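Long-range contacts in lipopolysaccharide biosynthesis protein wbpB (Thermus thermophilus, PDB 3O9Z), which is an NAD-dependent sugar dehydrogenase, WlbA, involved in the biosynthesis of 2,3-diacetamido-2,3-dideoxy-D-mannuronic acid, a lipopolysaccharide sugar: residues M3-L8 / G27-A32; L20-E25 / L265-Y270; L130-H135 / E260-L265. One frame throughout, in Å; residues are numbered along the deposited sequence.

Interaction 1. Residues M3-L8 / G27-A32; sequences MTRFAL and GGVLVA
Arg5 and Val29 form a parallel bridge, their side chains side by side on the same face of the sheet. From Arg5, CB rests on Val31 CG2 and CG lies 3.8 Å from Val29 CG1. The chain then bends at chi3 (62°), which folds the guanidinium back over Val31: the methyl CG2 of Val31 sits over one face of the group, near its rim, 3.7 Å from Arg5 NH2. With that face on Val31, NH1 donates to Glu71 O and NE, weakly, to Gly72 O.

The parallel ladder is regular from Thr4 to Phe6: Val29 N donates to Thr4 O (2.9 Å) and Phe6 N to Val29 O (2.9 Å). It is disturbed at Val31, which leaves the extended conformation and bonds through N to Phe6 O (2.8 Å, 169° at the hydrogen); Ala32 N is buried without a partner. Leu8 N then takes up Ala32 O at 3.0 Å, and on the other face Leu30 CD1 packs on Leu8 CB.

Strands 5-9 and 29-34 belong to a right-handed beta-alpha-beta crossover of the Rossmann fold. Helix 16-25 covers the Phe6 and Leu30 face, helix 56-68 the face carrying Arg5, Ala7 and Ala32, and strand 75-78 flanks strand 5-9.

Interaction 2. Residues L20-E25 / L265-Y270; sequences LKAIKE and LHTEVY
Ala22 and Thr267 lie at the centre of the contact, their CA atoms 4.3 Å apart, and together with Tyr270 they account for most of the buried surface. The methyl of Ala22 presses on one face of the Tyr270 ring in a CH-pi contact, 3.6 Å from the centroid and 19° off the ring normal, displaced toward CD2. A small residue here lets the helices approach to 8.5 Å between the axes of the short segments, which cross at -51°. Ile23 CG1 adds an oblique contact to CE1 of the same ring, at 3.7 Å.

Thr267, one turn before Tyr270, packs against the backbone of Ala22. Its chi1 of -68° sets OG1 beside its own backbone N, over Ala22 CA and directed to the end of Glu25, while CG2 packs on Glu25 CB. The hydroxyl donates to Glu25 OE1 (2.8 Å), meeting the oxygen on its anti side and somewhat out of the carboxylate plane. The other carboxylate oxygen, OE2, makes a salt bridge with Lys21 NZ, one turn back on the same helix, its hydrogen bond long and weak at 3.4 Å, so the carboxylate is shared between both helices.

The hydroxyl of Tyr270 is hydrogen-bonded to His19 ND1 and Ser77 OG. Helix 266-274 thus packs beside helix 16-25 of the Rossmann domain, and Ile23 and Leu20 rest on strand 5-9 beneath.

Interaction 3. Residues L130-H135 / E260-L265; sequences LQLRVH and EGFTDL. With NAD (nicotinamide-adenine-dinucleotide), chain E; AKG (2-oxoglutaric acid), chain F.
A chi1 of 76° in Gln131 places CG between the backbone N and carbonyl carbon, and a bend at chi2 turns the amide toward the cofactor and over the ring of Phe262; in Phe262, CG stands anti to the backbone N (chi1 -173°), carrying the ring up beside that amide. Gln131 OE1 consequently lies over one face of the Phe262 ring, toward its rim, 3.6 Å from CE2. Leu132 CD2 meets the same ring at its edge, 3.6 Å from CE1.

The amide of Gln131 pairs with the carboxamide of NAD: OE1 accepts from N7N (2.9 Å) and NE2 donates to O7N (3.0 Å), both nearly straight. Two reciprocal bonds fix the rotation of both amides. Phe262 CZ approaches O4 of 2-oxoglutarate to 3.4 Å, while Arg247 and His187 make cation-pi and edge-to-face contacts with the ring.

Beneath this site, Leu265 fills the angle between Gln131, Val134 and His135. Its CB is 3.7 Å from Gln131 CB, CD1 lies near His135 CA, and CD2 packs on Val134. His135 NE2 gives a weak bond to Glu260 O (3.0 Å, 133° at the hydrogen), and its ND1 accepts from Ser137 N as a helix N-cap.

Two loops thus form one wall of the nicotinamide and 2-oxoglutarate pocket, in the active-site cleft of a Gfo/Idh/MocA-type dehydrogenase.

Overall arrangement
From the N terminus, strand 5-9 leads into helix 16-25 and then strand 29-34, and interaction 1 closes this short beta-alpha-beta loop. Interaction 2 brings helix 16-25 together with helix 266-274, a far larger closure of some 240 residues; its segments alternate with those of interaction 1, so the two cross. They touch where Phe6 packs on both Ile23 and Tyr270. Interaction 3, joining 130-135 to 260-265, falls within the span of interaction 2 and shares Leu265 with it, while Val269 packs on Gln131 and Val134. Interaction 1 precedes it without contact. Together they run from the Rossmann sheet through helix 266-274 to the nicotinamide pocket.

Interaction 1. Residues M3-L8 / G27-A32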
loop_
_atom_site.group_PDB
_atom_site.type_symbol
_atom_site.label_atom_id
_atom_site.label_comp_id
_atom_site.label_asym_id
_atom_site.label_seq_id
_atom_site.Cartn_x
_atom_site.Cartn_y
_atom_site.Cartn_z
ATOM N N MET A 3 12.016 -2.449 34.174
ATOM C CA MET A 3 11.338 -1.817 33.002
ATOM C C MET A 3 11.171 -2.869 31.924
ATOM O O MET A 3 12.153 -3.250 31.272
ATOM C CB MET A 3 12.205 -0.697 32.428
ATOM C CG MET A 3 11.556 0.669 32.496
ATOM S SD MET A 3 12.396 1.854 31.423
ATOM C CE MET A 3 11.673 3.360 32.059
ATOM N N THR A 4 9.931 -3.315 31.731
ATOM C CA THR A 4 9.676 -4.384 30.773
ATOM C C THR A 4 9.959 -3.734 29.439
ATOM O O THR A 4 9.476 -2.643 29.218
ATOM C CB THR A 4 8.210 -4.854 30.844
ATOM O OG1 THR A 4 8.007 -5.311 32.190
ATOM C CG2 THR A 4 8.041 -6.047 29.931
ATOM N N ARG A 5 10.603 -4.484 28.559
ATOM C CA ARG A 5 10.904 -3.920 27.235
ATOM C C ARG A 5 9.918 -4.501 26.211
ATOM O O ARG A 5 9.859 -5.725 25.988
ATOM C CB ARG A 5 12.334 -4.223 26.827
ATOM C CG ARG A 5 13.380 -3.499 27.676
ATOM C CD ARG A 5 14.785 -4.100 27.497
ATOM N NE ARG A 5 15.338 -4.033 26.139
ATOM C CZ ARG A 5 15.783 -2.928 25.542
ATOM N NH1 ARG A 5 16.305 -3.008 24.329
ATOM N NH2 ARG A 5 15.678 -1.752 26.150
ATOM N N PHE A 6 9.243 -3.584 25.502
ATOM C CA PHE A 6 8.206 -3.957 24.541
ATOM C C PHE A 6 8.588 -3.562 23.125
ATOM O O PHE A 6 9.248 -2.512 22.922
ATOM C CB PHE A 6 6.958 -3.158 24.866
ATOM C CG PHE A 6 6.174 -3.675 26.022
ATOM C CD1 PHE A 6 6.359 -3.118 27.281
ATOM C CD2 PHE A 6 5.215 -4.653 25.838
ATOM C CE1 PHE A 6 5.643 -3.609 28.386
ATOM C CE2 PHE A 6 4.524 -5.173 26.935
ATOM C CZ PHE A 6 4.664 -4.581 28.184
ATOM N N ALA A 7 8.180 -4.345 22.133
ATOM C CA ALA A 7 8.080 -3.825 20.766
ATOM C C ALA A 7 6.577 -3.947 20.459
ATOM O O ALA A 7 5.860 -4.747 21.066
ATOM C CB ALA A 7 8.872 -4.652 19.810
ATOM N N LEU A 8 6.091 -3.132 19.532
ATOM C CA LEU A 8 4.632 -3.049 19.237
ATOM C C LEU A 8 4.431 -3.189 17.731
ATOM O O LEU A 8 5.124 -2.506 16.952
ATOM C CB LEU A 8 3.990 -1.767 19.749
ATOM C CG LEU A 8 2.549 -1.517 19.300
ATOM C CD1 LEU A 8 1.603 -2.548 19.869
ATOM C CD2 LEU A 8 2.172 -0.112 19.792
ATOM N N GLY A 27 4.905 1.091 33.369
ATOM C CA GLY A 27 6.343 1.392 33.495
ATOM C C GLY A 27 7.254 0.681 32.517
ATOM O O GLY A 27 8.442 0.461 32.790
ATOM N N GLY A 28 6.700 0.341 31.353
ATOM C CA GLY A 28 7.458 -0.374 30.331
ATOM C C GLY A 28 8.145 0.639 29.425
ATOM O O GLY A 28 7.850 1.805 29.524
ATOM N N VAL A 29 8.991 0.156 28.527
ATOM C CA VAL A 29 9.508 1.057 27.498
ATOM C C VAL A 29 9.201 0.450 26.140
ATOM O O VAL A 29 9.426 -0.736 25.913
ATOM C CB VAL A 29 11.027 1.296 27.709
ATOM C CG1 VAL A 29 11.774 -0.006 27.649
ATOM C CG2 VAL A 29 11.532 2.288 26.642
ATOM N N LEU A 30 8.762 1.322 25.215
ATOM C CA LEU A 30 8.569 0.923 23.842
ATOM C C LEU A 30 9.925 1.069 23.160
ATOM O O LEU A 30 10.391 2.203 22.954
ATOM C CB LEU A 30 7.504 1.815 23.197
ATOM C CG LEU A 30 7.251 1.438 21.738
ATOM C CD1 LEU A 30 6.689 -0.003 21.631
ATOM C CD2 LEU A 30 6.330 2.462 21.027
ATOM N N VAL A 31 10.524 -0.051 22.805
ATOM C CA VAL A 31 11.837 -0.046 22.174
ATOM C C VAL A 31 11.716 0.186 20.656
ATOM O O VAL A 31 12.545 0.883 20.074
ATOM C CB VAL A 31 12.571 -1.374 22.457
ATOM C CG1 VAL A 31 13.926 -1.448 21.777
ATOM C CG2 VAL A 31 12.737 -1.524 23.984
ATOM N N ALA A 32 10.711 -0.409 20.012
ATOM C CA ALA A 32 10.636 -0.398 18.562
ATOM C C ALA A 32 9.200 -0.732 18.204
ATOM O O ALA A 32 8.486 -1.424 18.946
ATOM C CB ALA A 32 11.563 -1.393 17.927
#

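Interaction 2. Residues L20-E25 / L265-Y270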
loop_
_atom_site.group_PDB
_atom_site.type_symbol
_atom_site.label_atom_id
_atom_site.label_comp_id
_atom_site.label_asym_id
_atom_site.label_seq_id
_atom_site.Cartn_x
_atom_site.Cartn_y
_atom_site.Cartn_z
ATOM N N LEU A 20 -0.124 2.023 23.807
ATOM C CA LEU A 20 0.923 2.971 24.194
ATOM C C LEU A 20 0.646 3.466 25.584
ATOM O O LEU A 20 1.580 3.519 26.393
ATOM C CB LEU A 20 0.916 4.183 23.265
ATOM C CG LEU A 20 1.350 3.899 21.833
ATOM C CD1 LEU A 20 1.283 5.158 20.928
ATOM C CD2 LEU A 20 2.744 3.268 21.740
ATOM N N LYS A 21 -0.613 3.799 25.876
ATOM C CA LYS A 21 -0.987 4.216 27.223
ATOM C C LYS A 21 -0.711 3.078 28.230
ATOM O O LYS A 21 -0.174 3.332 29.327
ATOM C CB LYS A 21 -2.432 4.721 27.234
ATOM C CG LYS A 21 -2.980 5.102 28.601
ATOM C CD LYS A 21 -4.494 5.025 28.561
ATOM C CE LYS A 21 -5.084 6.394 28.776
ATOM N NZ LYS A 21 -5.540 6.472 30.190
ATOM N N ALA A 22 -1.023 1.828 27.888
ATOM C CA ALA A 22 -0.808 0.715 28.828
ATOM C C ALA A 22 0.681 0.502 29.115
ATOM O O ALA A 22 1.086 0.247 30.255
ATOM C CB ALA A 22 -1.401 -0.603 28.269
ATOM N N ILE A 23 1.501 0.498 28.074
ATOM C CA ILE A 23 2.937 0.314 28.259
ATOM C C ILE A 23 3.484 1.403 29.164
ATOM O O ILE A 23 4.278 1.111 30.059
ATOM C CB ILE A 23 3.665 0.338 26.897
ATOM C CG1 ILE A 23 3.298 -0.912 26.103
ATOM C CG2 ILE A 23 5.204 0.412 27.074
ATOM C CD1 ILE A 23 3.706 -0.871 24.628
ATOM N N LYS A 24 3.090 2.644 28.905
ATOM C CA LYS A 24 3.416 3.772 29.779
ATOM C C LYS A 24 3.038 3.447 31.232
ATOM O O LYS A 24 3.902 3.404 32.126
ATOM C CB LYS A 24 2.669 5.012 29.283
ATOM C CG LYS A 24 2.630 6.188 30.229
ATOM C CD LYS A 24 3.632 7.209 29.749
ATOM C CE LYS A 24 4.938 6.533 29.362
ATOM N NZ LYS A 24 5.502 7.178 28.148
ATOM N N GLU A 25 1.742 3.216 31.442
ATOM C CA GLU A 25 1.157 3.098 32.774
ATOM C C GLU A 25 1.695 1.880 33.533
ATOM O O GLU A 25 1.728 1.891 34.753
ATOM C CB GLU A 25 -0.382 3.125 32.701
ATOM C CG GLU A 25 -0.912 4.447 32.174
ATOM C CD GLU A 25 -2.423 4.615 32.205
ATOM O OE1 GLU A 25 -3.172 3.611 32.209
ATOM O OE2 GLU A 25 -2.874 5.778 32.146
ATOM N N LEU A 265 -9.928 -0.475 29.845
ATOM C CA LEU A 265 -9.342 -1.653 30.540
ATOM C C LEU A 265 -8.047 -2.289 29.984
ATOM O O LEU A 265 -7.574 -3.330 30.455
ATOM C CB LEU A 265 -10.392 -2.776 30.580
ATOM C CG LEU A 265 -11.650 -2.447 31.348
ATOM C CD1 LEU A 265 -12.858 -3.299 30.901
ATOM C CD2 LEU A 265 -11.398 -2.604 32.837
ATOM N N HIS A 266 -7.436 -1.713 28.950
ATOM C CA HIS A 266 -6.225 -2.321 28.423
ATOM C C HIS A 266 -5.067 -2.308 29.434
ATOM O O HIS A 266 -4.240 -3.202 29.439
ATOM C CB HIS A 266 -5.793 -1.637 27.117
ATOM C CG HIS A 266 -6.464 -2.194 25.896
ATOM N ND1 HIS A 266 -7.838 -2.259 25.768
ATOM C CD2 HIS A 266 -5.945 -2.753 24.778
ATOM C CE1 HIS A 266 -8.134 -2.796 24.593
ATOM N NE2 HIS A 266 -7.006 -3.093 23.977
ATOM N N THR A 267 -4.998 -1.254 30.238
ATOM C CA THR A 267 -3.847 -1.182 31.145
ATOM C C THR A 267 -3.951 -2.311 32.184
ATOM O O THR A 267 -2.978 -3.010 32.471
ATOM C CB THR A 267 -3.799 0.184 31.827
ATOM O OG1 THR A 267 -3.500 1.185 30.837
ATOM C CG2 THR A 267 -2.740 0.183 32.936
ATOM N N GLU A 268 -5.177 -2.565 32.638
ATOM C CA GLU A 268 -5.384 -3.724 33.501
ATOM C C GLU A 268 -5.076 -5.105 32.911
ATOM O O GLU A 268 -4.464 -5.933 33.564
ATOM C CB GLU A 268 -6.792 -3.657 34.098
ATOM C CG GLU A 268 -7.119 -4.847 35.003
ATOM C CD GLU A 268 -6.320 -4.871 36.285
ATOM O OE1 GLU A 268 -5.794 -3.807 36.707
ATOM O OE2 GLU A 268 -6.269 -5.976 36.871
ATOM N N VAL A 269 -5.402 -5.380 31.643
ATOM C CA VAL A 269 -4.886 -6.565 31.001
ATOM C C VAL A 269 -3.353 -6.635 31.047
ATOM O O VAL A 269 -2.788 -7.702 31.192
ATOM C CB VAL A 269 -5.442 -6.630 29.556
ATOM C CG1 VAL A 269 -4.910 -7.816 28.802
ATOM C CG2 VAL A 269 -6.975 -6.689 29.646
ATOM N N TYR A 270 -2.689 -5.510 30.769
ATOM C CA TYR A 270 -1.226 -5.521 30.675
ATOM C C TYR A 270 -0.637 -5.864 32.038
ATOM O O TYR A 270 0.235 -6.715 32.173
ATOM C CB TYR A 270 -0.717 -4.136 30.250
ATOM C CG TYR A 270 -0.438 -4.006 28.772
ATOM C CD1 TYR A 270 0.865 -3.853 28.320
ATOM C CD2 TYR A 270 -1.468 -4.000 27.844
ATOM C CE1 TYR A 270 1.140 -3.739 26.958
ATOM C CE2 TYR A 270 -1.211 -3.878 26.499
ATOM C CZ TYR A 270 0.083 -3.746 26.064
ATOM O OH TYR A 270 0.387 -3.679 24.732
#

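Interaction 3. Residues L130-H135 / E260-L265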
loop_
_atom_site.group_PDB
_atom_site.type_symbol
_atom_site.label_atom_id
_atom_site.label_comp_id
_atom_site.label_asym_id
_atom_site.label_seq_id
_atom_site.Cartn_x
_atom_site.Cartn_y
_atom_site.Cartn_z
ATOM N N LEU A 130 -8.202 -9.743 26.445
ATOM C CA LEU A 130 -9.633 -10.039 26.525
ATOM C C LEU A 130 -10.177 -9.167 27.646
ATOM O O LEU A 130 -10.291 -9.600 28.793
ATOM C CB LEU A 130 -9.876 -11.527 26.849
ATOM C CG LEU A 130 -9.575 -12.417 25.646
ATOM C CD1 LEU A 130 -9.234 -13.872 26.045
ATOM C CD2 LEU A 130 -10.644 -12.327 24.579
ATOM N N GLN A 131 -10.438 -7.890 27.388
ATOM C CA GLN A 131 -10.728 -7.010 28.512
ATOM C C GLN A 131 -12.029 -7.303 29.217
ATOM O O GLN A 131 -12.210 -6.802 30.315
ATOM C CB GLN A 131 -10.642 -5.540 28.074
ATOM C CG GLN A 131 -11.815 -5.028 27.267
ATOM C CD GLN A 131 -11.551 -4.902 25.776
ATOM O OE1 GLN A 131 -12.045 -3.951 25.141
ATOM N NE2 GLN A 131 -10.730 -5.778 25.216
ATOM N N LEU A 132 -12.959 -8.032 28.599
ATOM C CA LEU A 132 -14.162 -8.359 29.373
ATOM C C LEU A 132 -13.847 -9.174 30.628
ATOM O O LEU A 132 -14.584 -9.109 31.628
ATOM C CB LEU A 132 -15.206 -9.057 28.497
ATOM C CG LEU A 132 -15.823 -8.207 27.389
ATOM C CD1 LEU A 132 -16.957 -8.997 26.728
ATOM C CD2 LEU A 132 -16.322 -6.921 27.970
ATOM N N ARG A 133 -12.749 -9.928 30.601
ATOM C CA ARG A 133 -12.396 -10.730 31.785
ATOM C C ARG A 133 -11.878 -9.891 32.949
ATOM O O ARG A 133 -11.707 -10.412 34.060
ATOM C CB ARG A 133 -11.385 -11.824 31.443
ATOM C CG ARG A 133 -11.893 -12.814 30.426
ATOM C CD ARG A 133 -10.930 -13.974 30.316
ATOM N NE ARG A 133 -11.307 -14.963 29.324
ATOM C CZ ARG A 133 -10.999 -16.246 29.431
ATOM N NH1 ARG A 133 -10.337 -16.688 30.500
ATOM N NH2 ARG A 133 -11.329 -17.093 28.469
ATOM N N VAL A 134 -11.615 -8.606 32.715
ATOM C CA VAL A 134 -11.295 -7.700 33.815
ATOM C C VAL A 134 -12.367 -6.633 34.037
ATOM O O VAL A 134 -12.207 -5.692 34.821
ATOM C CB VAL A 134 -9.863 -7.089 33.649
ATOM C CG1 VAL A 134 -8.854 -8.225 33.540
ATOM C CG2 VAL A 134 -9.789 -6.187 32.395
ATOM N N HIS A 135 -13.486 -6.747 33.326
ATOM C CA HIS A 135 -14.558 -5.790 33.547
ATOM C C HIS A 135 -15.207 -6.004 34.903
ATOM O O HIS A 135 -15.659 -7.102 35.180
ATOM C CB HIS A 135 -15.611 -5.958 32.448
ATOM C CG HIS A 135 -16.600 -4.833 32.394
ATOM N ND1 HIS A 135 -17.466 -4.547 33.426
ATOM C CD2 HIS A 135 -16.834 -3.897 31.442
ATOM C CE1 HIS A 135 -18.217 -3.507 33.098
ATOM N NE2 HIS A 135 -17.850 -3.093 31.900
ATOM N N GLU A 260 -20.086 0.381 29.790
ATOM C CA GLU A 260 -19.408 1.462 30.482
ATOM C C GLU A 260 -18.038 0.978 30.910
ATOM O O GLU A 260 -17.904 -0.092 31.507
ATOM C CB GLU A 260 -20.255 1.905 31.671
ATOM C CG GLU A 260 -21.439 2.751 31.219
ATOM C CD GLU A 260 -22.449 3.008 32.325
ATOM O OE1 GLU A 260 -22.979 4.141 32.374
ATOM O OE2 GLU A 260 -22.720 2.085 33.131
ATOM N N GLY A 261 -17.006 1.740 30.548
ATOM C CA GLY A 261 -15.631 1.318 30.792
ATOM C C GLY A 261 -15.059 0.285 29.837
ATOM O O GLY A 261 -13.910 -0.117 29.994
ATOM N N PHE A 262 -15.849 -0.176 28.870
ATOM C CA PHE A 262 -15.325 -1.102 27.850
ATOM C C PHE A 262 -14.003 -0.688 27.182
ATOM O O PHE A 262 -13.159 -1.539 26.887
ATOM C CB PHE A 262 -16.400 -1.324 26.765
ATOM C CG PHE A 262 -16.054 -2.393 25.748
ATOM C CD1 PHE A 262 -16.253 -3.732 26.029
ATOM C CD2 PHE A 262 -15.474 -2.077 24.518
ATOM C CE1 PHE A 262 -15.905 -4.724 25.103
ATOM C CE2 PHE A 262 -15.139 -3.065 23.586
ATOM C CZ PHE A 262 -15.384 -4.395 23.851
ATOM N N THR A 263 -13.852 0.600 26.888
ATOM C CA THR A 263 -12.638 1.095 26.252
ATOM C C THR A 263 -11.568 1.561 27.236
ATOM O O THR A 263 -10.540 2.108 26.818
ATOM C CB THR A 263 -12.973 2.263 25.335
ATOM O OG1 THR A 263 -13.525 3.332 26.117
ATOM C CG2 THR A 263 -14.002 1.814 24.291
ATOM N N ASP A 264 -11.761 1.255 28.523
ATOM C CA ASP A 264 -10.883 1.770 29.577
ATOM C C ASP A 264 -10.213 0.691 30.427
ATOM O O ASP A 264 -10.003 0.933 31.630
ATOM C CB ASP A 264 -11.723 2.609 30.534
ATOM C CG ASP A 264 -11.414 4.078 30.434
ATOM O OD1 ASP A 264 -10.564 4.553 31.225
ATOM O OD2 ASP A 264 -12.019 4.741 29.565
ATOM N N LEU A 265 -9.928 -0.475 29.845
ATOM C CA LEU A 265 -9.342 -1.653 30.540
ATOM C C LEU A 265 -8.047 -2.289 29.984
ATOM O O LEU A 265 -7.574 -3.330 30.455
ATOM C CB LEU A 265 -10.392 -2.776 30.580
ATOM C CG LEU A 265 -11.650 -2.447 31.348
ATOM C CD1 LEU A 265 -12.858 -3.299 30.901
ATOM C CD2 LEU A 265 -11.398 -2.604 32.837
HETATM P PA NAD E . -6.710 -0.732 12.231
HETATM O O1A NAD E . -7.090 0.606 12.744
HETATM O O2A NAD E . -7.066 -1.196 10.810
HETATM O O5B NAD E . -5.146 -0.716 12.446
HETATM C C5B NAD E . -4.475 -1.847 11.965
HETATM C C4B NAD E . -2.974 -1.493 11.833
HETATM O O4B NAD E . -2.191 -2.674 11.520
HETATM C C3B NAD E . -2.796 -0.548 10.613
HETATM O O3B NAD E . -2.125 0.673 10.986
HETATM C C2B NAD E . -2.024 -1.385 9.579
HETATM O O2B NAD E . -1.148 -0.633 8.727
HETATM C C1B NAD E . -1.197 -2.248 10.578
HETATM N N9A NAD E . -0.641 -3.445 9.895
HETATM C C8A NAD E . -0.953 -4.120 8.754
HETATM N N7A NAD E . -0.097 -5.119 8.547
HETATM C C5A NAD E . 0.861 -5.051 9.528
HETATM C C6A NAD E . 2.052 -5.805 9.849
HETATM N N6A NAD E . 2.461 -6.825 9.033
HETATM N N1A NAD E . 2.655 -5.377 10.952
HETATM C C2A NAD E . 2.338 -4.398 11.788
HETATM N N3A NAD E . 1.239 -3.657 11.491
HETATM C C4A NAD E . 0.529 -4.014 10.415
HETATM O O3 NAD E . -7.287 -1.840 13.229
HETATM P PN NAD E . -7.524 -1.833 14.774
HETATM O O1N NAD E . -8.999 -1.536 15.040
HETATM O O2N NAD E . -6.478 -1.000 15.460
HETATM O O5D NAD E . -7.427 -3.382 15.155
HETATM C C5D NAD E . -6.116 -3.807 15.428
HETATM C C4D NAD E . -6.256 -5.114 16.229
HETATM O O4D NAD E . -6.796 -4.719 17.510
HETATM C C3D NAD E . -7.188 -6.179 15.635
HETATM O O3D NAD E . -6.655 -7.470 16.075
HETATM C C2D NAD E . -8.483 -5.921 16.422
HETATM O O2D NAD E . -9.271 -7.092 16.568
HETATM C C1D NAD E . -8.037 -5.391 17.790
HETATM N N1N NAD E . -9.024 -4.515 18.421
HETATM C C2N NAD E . -9.359 -4.720 19.677
HETATM C C3N NAD E . -10.262 -3.952 20.384
HETATM C C7N NAD E . -10.563 -4.384 21.760
HETATM O O7N NAD E . -9.764 -5.078 22.425
HETATM N N7N NAD E . -11.676 -3.862 22.262
HETATM C C4N NAD E . -10.837 -2.865 19.711
HETATM C C5N NAD E . -10.395 -2.621 18.410
HETATM C C6N NAD E . -9.471 -3.436 17.761
HETATM C C1 AKG F . -13.162 -4.329 17.605
HETATM O O1 AKG F . -13.701 -3.357 17.013
HETATM O O2 AKG F . -12.321 -5.043 17.049
HETATM C C2 AKG F . -13.393 -4.611 19.006
HETATM O O5 AKG F . -12.821 -5.571 19.517
HETATM C C3 AKG F . -14.340 -3.763 19.812
HETATM C C4 AKG F . -15.706 -4.447 19.793
HETATM C C5 AKG F . -16.810 -3.617 20.417
HETATM O O3 AKG F . -16.919 -2.415 20.109
HETATM O O4 AKG F . -17.580 -4.144 21.224
#